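Local structure of regulator of polyketide synthase expression (Bifidobacterium adolescentis, 3ONQ) at residues G52-S64 with F118-G132. The protein is of uncharacterised function but, with a PucR-type C-terminal helix-turn-helix domain, probably binds DNA and regulates transcription, perhaps of polyketide synthase genes. Residues are numbered along the deposited sequence; the frame is centred on the assembly and turned at random.
With SO4 (sulfate ion), chain P; SO4 (sulfate ion), chain O.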
ATOM      1  N   GLY B  52       0.918   3.758  19.351  1.00 46.93           N
ATOM      2  CA  GLY B  52       1.646   2.647  18.763  1.00 44.67           C
ATOM      3  C   GLY B  52       0.789   1.630  18.049  1.00 52.47           C
ATOM      4  O   GLY B  52      -0.201   1.978  17.413  1.00 56.24           O
ATOM      5  N   ASP B  53       1.169   0.363  18.156  1.00 45.53           N
ATOM      6  CA  ASP B  53       0.537  -0.677  17.358  1.00 50.65           C
ATOM      7  C   ASP B  53      -0.612  -1.350  18.110  1.00 39.73           C
ATOM      8  O   ASP B  53      -0.530  -2.520  18.477  1.00 37.75           O
ATOM      9  CB  ASP B  53       1.572  -1.713  16.917  1.00 57.29           C
ATOM     10  CG  ASP B  53       1.023  -2.664  15.877  1.00 67.99           C
ATOM     11  OD1 ASP B  53      -0.015  -2.329  15.260  1.00 69.44           O
ATOM     12  OD2 ASP B  53       1.625  -3.740  15.672  1.00 73.48           O
ATOM     13  N   PHE B  54      -1.676  -0.591  18.327  1.00 34.34           N
ATOM     14  CA  PHE B  54      -2.757  -0.986  19.213  1.00 33.29           C
ATOM     15  C   PHE B  54      -3.635  -2.070  18.601  1.00 34.59           C
ATOM     16  O   PHE B  54      -3.617  -2.299  17.390  1.00 35.24           O
ATOM     17  CB  PHE B  54      -3.608   0.239  19.563  1.00 38.53           C
ATOM     18  CG  PHE B  54      -4.111   0.996  18.355  1.00 35.53           C
ATOM     19  CD1 PHE B  54      -5.240   0.567  17.678  1.00 26.28           C
ATOM     20  CD2 PHE B  54      -3.460   2.141  17.907  1.00 34.84           C
ATOM     21  CE1 PHE B  54      -5.713   1.250  16.567  1.00 21.39           C
ATOM     22  CE2 PHE B  54      -3.932   2.843  16.788  1.00 27.95           C
ATOM     23  CZ  PHE B  54      -5.063   2.386  16.121  1.00 26.16           C
ATOM     24  N   ASN B  55      -4.390  -2.750  19.452  1.00 32.51           N
ATOM     25  CA  ASN B  55      -5.448  -3.636  18.981  1.00 27.85           C
ATOM     26  C   ASN B  55      -6.798  -2.966  19.176  1.00 31.63           C
ATOM     27  O   ASN B  55      -6.992  -2.215  20.128  1.00 30.05           O
ATOM     28  CB  ASN B  55      -5.409  -4.975  19.712  1.00 30.89           C
ATOM     29  CG  ASN B  55      -4.160  -5.762  19.399  1.00 39.91           C
ATOM     30  OD1 ASN B  55      -3.481  -6.266  20.301  1.00 44.27           O
ATOM     31  ND2 ASN B  55      -3.836  -5.859  18.113  1.00 32.13           N
ATOM     32  N   CYS B  56      -7.730  -3.226  18.271  1.00 27.89           N
ATOM     33  CA  CYS B  56      -9.016  -2.563  18.335  1.00 24.62           C
ATOM     34  C   CYS B  56     -10.069  -3.449  17.690  1.00 28.19           C
ATOM     35  O   CYS B  56      -9.728  -4.412  16.997  1.00 25.39           O
ATOM     36  CB  CYS B  56      -8.947  -1.212  17.602  1.00 24.09           C
ATOM     37  SG  CYS B  56      -8.629  -1.357  15.797  1.00 30.12           S
ATOM     38  N   PHE B  57     -11.339  -3.109  17.914  1.00 27.07           N
ATOM     39  CA  PHE B  57     -12.454  -3.769  17.252  1.00 25.28           C
ATOM     40  C   PHE B  57     -13.598  -2.780  17.242  1.00 29.90           C
ATOM     41  O   PHE B  57     -13.559  -1.771  17.952  1.00 25.88           O
ATOM     42  CB  PHE B  57     -12.866  -5.058  17.981  1.00 22.24           C
ATOM     43  CG  PHE B  57     -13.267  -4.842  19.418  1.00 26.25           C
ATOM     44  CD1 PHE B  57     -14.572  -4.501  19.745  1.00 25.80           C
ATOM     45  CD2 PHE B  57     -12.343  -4.988  20.440  1.00 26.80           C
ATOM     46  CE1 PHE B  57     -14.944  -4.300  21.069  1.00 25.46           C
ATOM     47  CE2 PHE B  57     -12.708  -4.793  21.765  1.00 31.66           C
ATOM     48  CZ  PHE B  57     -14.011  -4.439  22.083  1.00 21.87           C
ATOM     49  N   ALA B  58     -14.620  -3.068  16.447  1.00 21.71           N
ATOM     50  CA  ALA B  58     -15.722  -2.137  16.299  1.00 20.73           C
ATOM     51  C   ALA B  58     -17.062  -2.812  16.564  1.00 21.85           C
ATOM     52  O   ALA B  58     -17.231  -4.013  16.324  1.00 24.46           O
ATOM     53  CB  ALA B  58     -15.698  -1.515  14.895  1.00 18.81           C
ATOM     54  N   ILE B  59     -18.006  -2.030  17.070  1.00 22.54           N
ATOM     55  CA  ILE B  59     -19.372  -2.478  17.264  1.00 23.96           C
ATOM     56  C   ILE B  59     -20.246  -1.416  16.640  1.00 29.34           C
ATOM     57  O   ILE B  59     -19.956  -0.217  16.776  1.00 24.75           O
ATOM     58  CB  ILE B  59     -19.730  -2.574  18.757  1.00 28.79           C
ATOM     59  CG1 ILE B  59     -18.806  -3.557  19.466  1.00 32.67           C
ATOM     60  CG2 ILE B  59     -21.177  -3.017  18.929  1.00 25.21           C
ATOM     61  CD1 ILE B  59     -19.042  -3.640  20.987  1.00 36.32           C
ATOM     62  N   GLY B  60     -21.305  -1.832  15.950  1.00 23.31           N
ATOM     63  CA  GLY B  60     -22.185  -0.878  15.305  1.00 19.92           C
ATOM     64  C   GLY B  60     -23.611  -1.388  15.254  1.00 27.46           C
ATOM     65  O   GLY B  60     -23.847  -2.596  15.202  1.00 25.10           O
ATOM     66  N   GLY B  61     -24.560  -0.458  15.276  1.00 24.23           N
ATOM     67  CA  GLY B  61     -25.971  -0.774  15.163  1.00 24.29           C
ATOM     68  C   GLY B  61     -26.759   0.510  15.315  1.00 33.34           C
ATOM     69  O   GLY B  61     -26.205   1.598  15.176  1.00 28.56           O
ATOM     70  N   VAL B  62     -28.050   0.392  15.603  1.00 28.91           N
ATOM     71  CA  VAL B  62     -28.896   1.570  15.749  1.00 31.05           C
ATOM     72  C   VAL B  62     -29.170   1.812  17.227  1.00 29.92           C
ATOM     73  O   VAL B  62     -29.547   0.890  17.935  1.00 33.44           O
ATOM     74  CB  VAL B  62     -30.227   1.373  15.016  1.00 25.51           C
ATOM     75  CG1 VAL B  62     -31.149   2.580  15.225  1.00 33.79           C
ATOM     76  CG2 VAL B  62     -29.985   1.101  13.530  1.00 25.71           C
ATOM     77  N   PRO B  63     -28.996   3.058  17.697  1.00 31.97           N
ATOM     78  CA  PRO B  63     -29.164   3.304  19.136  1.00 38.86           C
ATOM     79  C   PRO B  63     -30.552   2.926  19.643  1.00 43.37           C
ATOM     80  O   PRO B  63     -31.530   3.049  18.919  1.00 42.32           O
ATOM     81  CB  PRO B  63     -28.903   4.811  19.296  1.00 35.31           C
ATOM     82  CG  PRO B  63     -28.781   5.364  17.907  1.00 41.75           C
ATOM     83  CD  PRO B  63     -28.483   4.236  16.976  1.00 37.01           C
ATOM     84  N   SER B  64     -30.610   2.442  20.879  1.00 42.40           N
ATOM     85  CA  SER B  64     -31.846   1.952  21.473  1.00 46.61           C
ATOM     86  C   SER B  64     -32.858   3.076  21.685  1.00 47.48           C
ATOM     87  O   SER B  64     -34.048   2.910  21.426  1.00 47.61           O
ATOM     88  CB  SER B  64     -31.541   1.278  22.810  1.00 49.41           C
ATOM     89  OG  SER B  64     -32.554   0.349  23.143  1.00 64.95           O
ATOM     90  N   PHE B 118     -28.443  -0.594  22.172  1.00 36.13           N
ATOM     91  CA  PHE B 118     -28.729  -0.697  20.736  1.00 40.75           C
ATOM     92  C   PHE B 118     -30.107  -1.308  20.530  1.00 43.12           C
ATOM     93  O   PHE B 118     -30.487  -2.250  21.224  1.00 41.31           O
ATOM     94  CB  PHE B 118     -27.681  -1.549  19.993  1.00 32.49           C
ATOM     95  CG  PHE B 118     -26.347  -0.882  19.839  1.00 30.15           C
ATOM     96  CD1 PHE B 118     -26.103  -0.018  18.783  1.00 29.39           C
ATOM     97  CD2 PHE B 118     -25.324  -1.126  20.754  1.00 31.04           C
ATOM     98  CE1 PHE B 118     -24.858   0.612  18.647  1.00 28.80           C
ATOM     99  CE2 PHE B 118     -24.088  -0.511  20.627  1.00 30.10           C
ATOM    100  CZ  PHE B 118     -23.857   0.357  19.562  1.00 31.18           C
ATOM    101  N   SER B 119     -30.848  -0.776  19.567  1.00 39.13           N
ATOM    102  CA  SER B 119     -32.192  -1.263  19.297  1.00 39.70           C
ATOM    103  C   SER B 119     -32.218  -2.756  19.007  1.00 42.37           C
ATOM    104  O   SER B 119     -31.419  -3.265  18.217  1.00 36.63           O
ATOM    105  CB  SER B 119     -32.821  -0.500  18.132  1.00 39.24           C
ATOM    106  OG  SER B 119     -33.966  -1.189  17.675  1.00 45.28           O
ATOM    107  N   GLU B 120     -33.150  -3.447  19.654  1.00 44.68           N
ATOM    108  CA  GLU B 120     -33.369  -4.869  19.438  1.00 51.12           C
ATOM    109  C   GLU B 120     -34.017  -5.120  18.081  1.00 44.86           C
ATOM    110  O   GLU B 120     -34.035  -6.251  17.595  1.00 47.23           O
ATOM    111  CB  GLU B 120     -34.273  -5.442  20.543  1.00 67.37           C
ATOM    112  CG  GLU B 120     -33.689  -5.381  21.954  1.00 81.21           C
ATOM    113  CD  GLU B 120     -32.718  -6.517  22.245  1.00 93.74           C
ATOM    114  OE1 GLU B 120     -32.963  -7.651  21.775  1.00 96.14           O
ATOM    115  OE2 GLU B 120     -31.706  -6.273  22.941  1.00 98.24           O
ATOM    116  N   ASP B 121     -34.558  -4.067  17.476  1.00 40.64           N
ATOM    117  CA  ASP B 121     -35.326  -4.201  16.233  1.00 45.62           C
ATOM    118  C   ASP B 121     -34.458  -3.948  15.010  1.00 45.44           C
ATOM    119  O   ASP B 121     -34.944  -3.974  13.880  1.00 41.37           O
ATOM    120  CB  ASP B 121     -36.506  -3.222  16.207  1.00 48.89           C
ATOM    121  CG  ASP B 121     -37.496  -3.460  17.337  1.00 55.97           C
ATOM    122  OD1 ASP B 121     -37.821  -4.633  17.616  1.00 53.04           O
ATOM    123  OD2 ASP B 121     -37.951  -2.463  17.942  1.00 60.60           O
ATOM    124  N   GLU B 122     -33.176  -3.686  15.246  1.00 43.22           N
ATOM    125  CA  GLU B 122     -32.235  -3.394  14.176  1.00 34.22           C
ATOM    126  C   GLU B 122     -30.984  -4.267  14.314  1.00 33.69           C
ATOM    127  O   GLU B 122     -30.647  -4.720  15.402  1.00 33.87           O
ATOM    128  CB  GLU B 122     -31.841  -1.912  14.196  1.00 30.52           C
ATOM    129  CG  GLU B 122     -33.023  -0.939  14.231  1.00 33.71           C
ATOM    130  CD  GLU B 122     -33.918  -1.047  13.001  1.00 43.65           C
ATOM    131  OE1 GLU B 122     -33.442  -1.535  11.949  1.00 35.93           O
ATOM    132  OE2 GLU B 122     -35.099  -0.639  13.089  1.00 50.86           O
ATOM    133  N   PRO B 123     -30.293  -4.510  13.199  1.00 31.57           N
ATOM    134  CA  PRO B 123     -29.066  -5.305  13.215  1.00 36.87           C
ATOM    135  C   PRO B 123     -27.975  -4.686  14.080  1.00 27.00           C
ATOM    136  O   PRO B 123     -27.928  -3.473  14.290  1.00 28.22           O
ATOM    137  CB  PRO B 123     -28.642  -5.301  11.745  1.00 45.62           C
ATOM    138  CG  PRO B 123     -29.932  -5.142  11.006  1.00 49.41           C
ATOM    139  CD  PRO B 123     -30.702  -4.159  11.830  1.00 41.16           C
ATOM    140  N   LEU B 124     -27.111  -5.552  14.590  1.00 31.84           N
ATOM    141  CA  LEU B 124     -25.986  -5.182  15.416  1.00 27.25           C
ATOM    142  C   LEU B 124     -24.817  -6.000  14.875  1.00 32.06           C
ATOM    143  O   LEU B 124     -24.978  -7.192  14.596  1.00 27.50           O
ATOM    144  CB  LEU B 124     -26.285  -5.572  16.865  1.00 33.14           C
ATOM    145  CG  LEU B 124     -25.203  -5.432  17.925  1.00 32.14           C
ATOM    146  CD1 LEU B 124     -24.923  -3.964  18.199  1.00 38.32           C
ATOM    147  CD2 LEU B 124     -25.617  -6.137  19.205  1.00 42.22           C
ATOM    148  N   TYR B 125     -23.654  -5.373  14.706  1.00 25.97           N
ATOM    149  CA  TYR B 125     -22.480  -6.083  14.187  1.00 24.91           C
ATOM    150  C   TYR B 125     -21.243  -5.904  15.069  1.00 25.81           C
ATOM    151  O   TYR B 125     -20.942  -4.793  15.506  1.00 26.34           O
ATOM    152  CB  TYR B 125     -22.164  -5.624  12.760  1.00 21.35           C
ATOM    153  CG  TYR B 125     -20.943  -6.297  12.165  1.00 22.87           C
ATOM    154  CD1 TYR B 125     -21.059  -7.502  11.499  1.00 21.40           C
ATOM    155  CD2 TYR B 125     -19.666  -5.739  12.299  1.00 20.02           C
ATOM    156  CE1 TYR B 125     -19.945  -8.136  10.954  1.00 24.47           C
ATOM    157  CE2 TYR B 125     -18.540  -6.368  11.743  1.00 23.57           C
ATOM    158  CZ  TYR B 125     -18.695  -7.570  11.074  1.00 23.94           C
ATOM    159  OH  TYR B 125     -17.618  -8.227  10.522  1.00 20.71           O
ATOM    160  N   LEU B 126     -20.533  -7.004  15.317  1.00 19.74           N
ATOM    161  CA  LEU B 126     -19.299  -7.003  16.106  1.00 20.26           C
ATOM    162  C   LEU B 126     -18.132  -7.417  15.217  1.00 24.93           C
ATOM    163  O   LEU B 126     -18.160  -8.494  14.645  1.00 26.37           O
ATOM    164  CB  LEU B 126     -19.418  -7.992  17.282  1.00 25.22           C
ATOM    165  CG  LEU B 126     -18.144  -8.211  18.123  1.00 27.36           C
ATOM    166  CD1 LEU B 126     -17.698  -6.910  18.788  1.00 23.84           C
ATOM    167  CD2 LEU B 126     -18.297  -9.311  19.184  1.00 26.31           C
ATOM    168  N   SER B 127     -17.108  -6.574  15.088  1.00 26.57           N
ATOM    169  CA  SER B 127     -15.999  -6.880  14.174  1.00 25.07           C
ATOM    170  C   SER B 127     -14.943  -7.757  14.827  1.00 25.59           C
ATOM    171  O   SER B 127     -14.872  -7.829  16.044  1.00 20.65           O
ATOM    172  CB  SER B 127     -15.318  -5.595  13.694  1.00 25.54           C
ATOM    173  OG  SER B 127     -14.305  -5.193  14.602  1.00 22.17           O
ATOM    174  N   PRO B 128     -14.099  -8.415  14.012  1.00 27.41           N
ATOM    175  CA  PRO B 128     -12.919  -9.089  14.559  1.00 28.95           C
ATOM    176  C   PRO B 128     -11.935  -8.068  15.137  1.00 33.28           C
ATOM    177  O   PRO B 128     -12.064  -6.859  14.900  1.00 25.29           O
ATOM    178  CB  PRO B 128     -12.292  -9.767  13.326  1.00 33.47           C
ATOM    179  CG  PRO B 128     -13.373  -9.789  12.290  1.00 32.80           C
ATOM    180  CD  PRO B 128     -14.209  -8.581  12.551  1.00 27.95           C
ATOM    181  N   VAL B 129     -10.957  -8.551  15.893  1.00 29.74           N
ATOM    182  CA  VAL B 129      -9.883  -7.685  16.387  1.00 27.61           C
ATOM    183  C   VAL B 129      -8.974  -7.328  15.214  1.00 31.26           C
ATOM    184  O   VAL B 129      -8.701  -8.168  14.354  1.00 31.56           O
ATOM    185  CB  VAL B 129      -9.062  -8.368  17.501  1.00 35.48           C
ATOM    186  CG1 VAL B 129      -7.905  -7.469  17.963  1.00 32.96           C
ATOM    187  CG2 VAL B 129      -9.948  -8.702  18.680  1.00 35.73           C
ATOM    188  N   ARG B 130      -8.534  -6.073  15.159  1.00 30.58           N
ATOM    189  CA  ARG B 130      -7.629  -5.622  14.105  1.00 29.28           C
ATOM    190  C   ARG B 130      -6.531  -4.778  14.759  1.00 29.28           C
ATOM    191  O   ARG B 130      -6.680  -4.347  15.906  1.00 28.61           O
ATOM    192  CB  ARG B 130      -8.387  -4.817  13.043  1.00 25.58           C
ATOM    193  CG  ARG B 130      -9.609  -5.515  12.470  1.00 32.38           C
ATOM    194  CD  ARG B 130      -9.340  -6.061  11.081  1.00 32.36           C
ATOM    195  NE  ARG B 130     -10.494  -6.738  10.494  1.00 27.91           N
ATOM    196  CZ  ARG B 130     -10.447  -7.974  10.007  1.00 30.74           C
ATOM    197  NH1 ARG B 130      -9.306  -8.657  10.053  1.00 30.58           N
ATOM    198  NH2 ARG B 130     -11.527  -8.533   9.481  1.00 23.46           N
ATOM    199  N   SER B 131      -5.430  -4.548  14.047  1.00 29.34           N
ATOM    200  CA  SER B 131      -4.302  -3.837  14.646  1.00 38.01           C
ATOM    201  C   SER B 131      -3.939  -2.546  13.928  1.00 29.50           C
ATOM    202  O   SER B 131      -3.962  -2.464  12.689  1.00 28.56           O
ATOM    203  CB  SER B 131      -3.072  -4.748  14.733  1.00 47.53           C
ATOM    204  OG  SER B 131      -2.688  -5.179  13.444  1.00 56.29           O
ATOM    205  N   GLY B 132      -3.593  -1.542  14.724  1.00 29.86           N
ATOM    206  CA  GLY B 132      -3.130  -0.269  14.209  1.00 24.47           C
ATOM    207  C   GLY B 132      -4.200   0.516  13.472  1.00 32.73           C
ATOM    208  O   GLY B 132      -5.361   0.112  13.381  1.00 31.19           O
TER
HETATM  209  S   SO4 P 262      -5.291  -7.093  10.987  1.00 49.20           S
HETATM  210  O1  SO4 P 262      -6.488  -7.907  10.756  1.00 48.12           O
HETATM  211  O2  SO4 P 262      -4.587  -7.583  12.170  1.00 55.73           O
HETATM  212  O3  SO4 P 262      -4.410  -7.198   9.829  1.00 60.96           O
HETATM  213  O4  SO4 P 262      -5.662  -5.697  11.195  1.00 50.34           O
HETATM  214  S   SO4 O 261      -8.343 -11.952   7.206  1.00 97.43           S
HETATM  215  O1  SO4 O 261      -9.311 -12.667   8.036  1.00 95.93           O
HETATM  216  O2  SO4 O 261      -6.989 -12.382   7.547  1.00104.60           O
HETATM  217  O3  SO4 O 261      -8.578 -12.240   5.792  1.00 97.25           O
HETATM  218  O4  SO4 O 261      -8.473 -10.518   7.446  1.00 96.18           O
HETATM  219  O   HOH W   1     -29.056  -2.272  16.449  1.00 32.30           O
HETATM  220  O   HOH W   2     -34.582  -1.868  22.074  1.00 54.73           O
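Ser127 and Ala58 illustrate how an antiparallel strand pair can change register without losing its bonding. On one flank Cys56 pairs with Arg130, on the other Gly60 with Tyr125, and the one-residue offset between them is taken up just beyond Ser127, before Arg130. The OG of Ser127 sits between its own backbone N and carbonyl carbon (chi1 87°), which turns it to the neighbouring strand, where it takes the N-H of Ala58 at 2.8 Å in place of a backbone carbonyl; the same hydroxyl donates to Pro128 O. Ser127 N returns a bond to Ala58 O.

Side chains then sort to the two faces. Ile59 offers both branches: CG1 meets Leu126 CD1 at 3.6 Å, the two side chains slanting across each other, while the Ile59 and Leu124 side chains lie side by side, CG2 3.9 Å from Leu124 CD1. That Leu124 methyl also rests over the rim of one face of the Phe118 ring, whose CE1 lies 3.5 Å from Gly61 N. On the face that carries Cys56 and Tyr125, the bent side chain of Arg130 carries its guanidinium clear of the partner strand; NH1 donates in the guanidinium plane to O1 of the chain P sulfate, probably from the crystallisation liquor, at 3.0 Å, while NH2 pairs with Glu142. A leucine here would probably leave Glu142 without this salt-bridge partner and deprive the sulfate of its NH1 bond.

Where the strand pair ends, Gly132 CA stands over the face of Phe54, 3.9 Å from the ring centroid, a CH-pi contact, as Gly132 N bonds to Phe54 O. The whole is a central antiparallel pair, interrupted by a short irregularity in strand 124-131, within the mixed sheet of an alpha-beta-alpha sandwich.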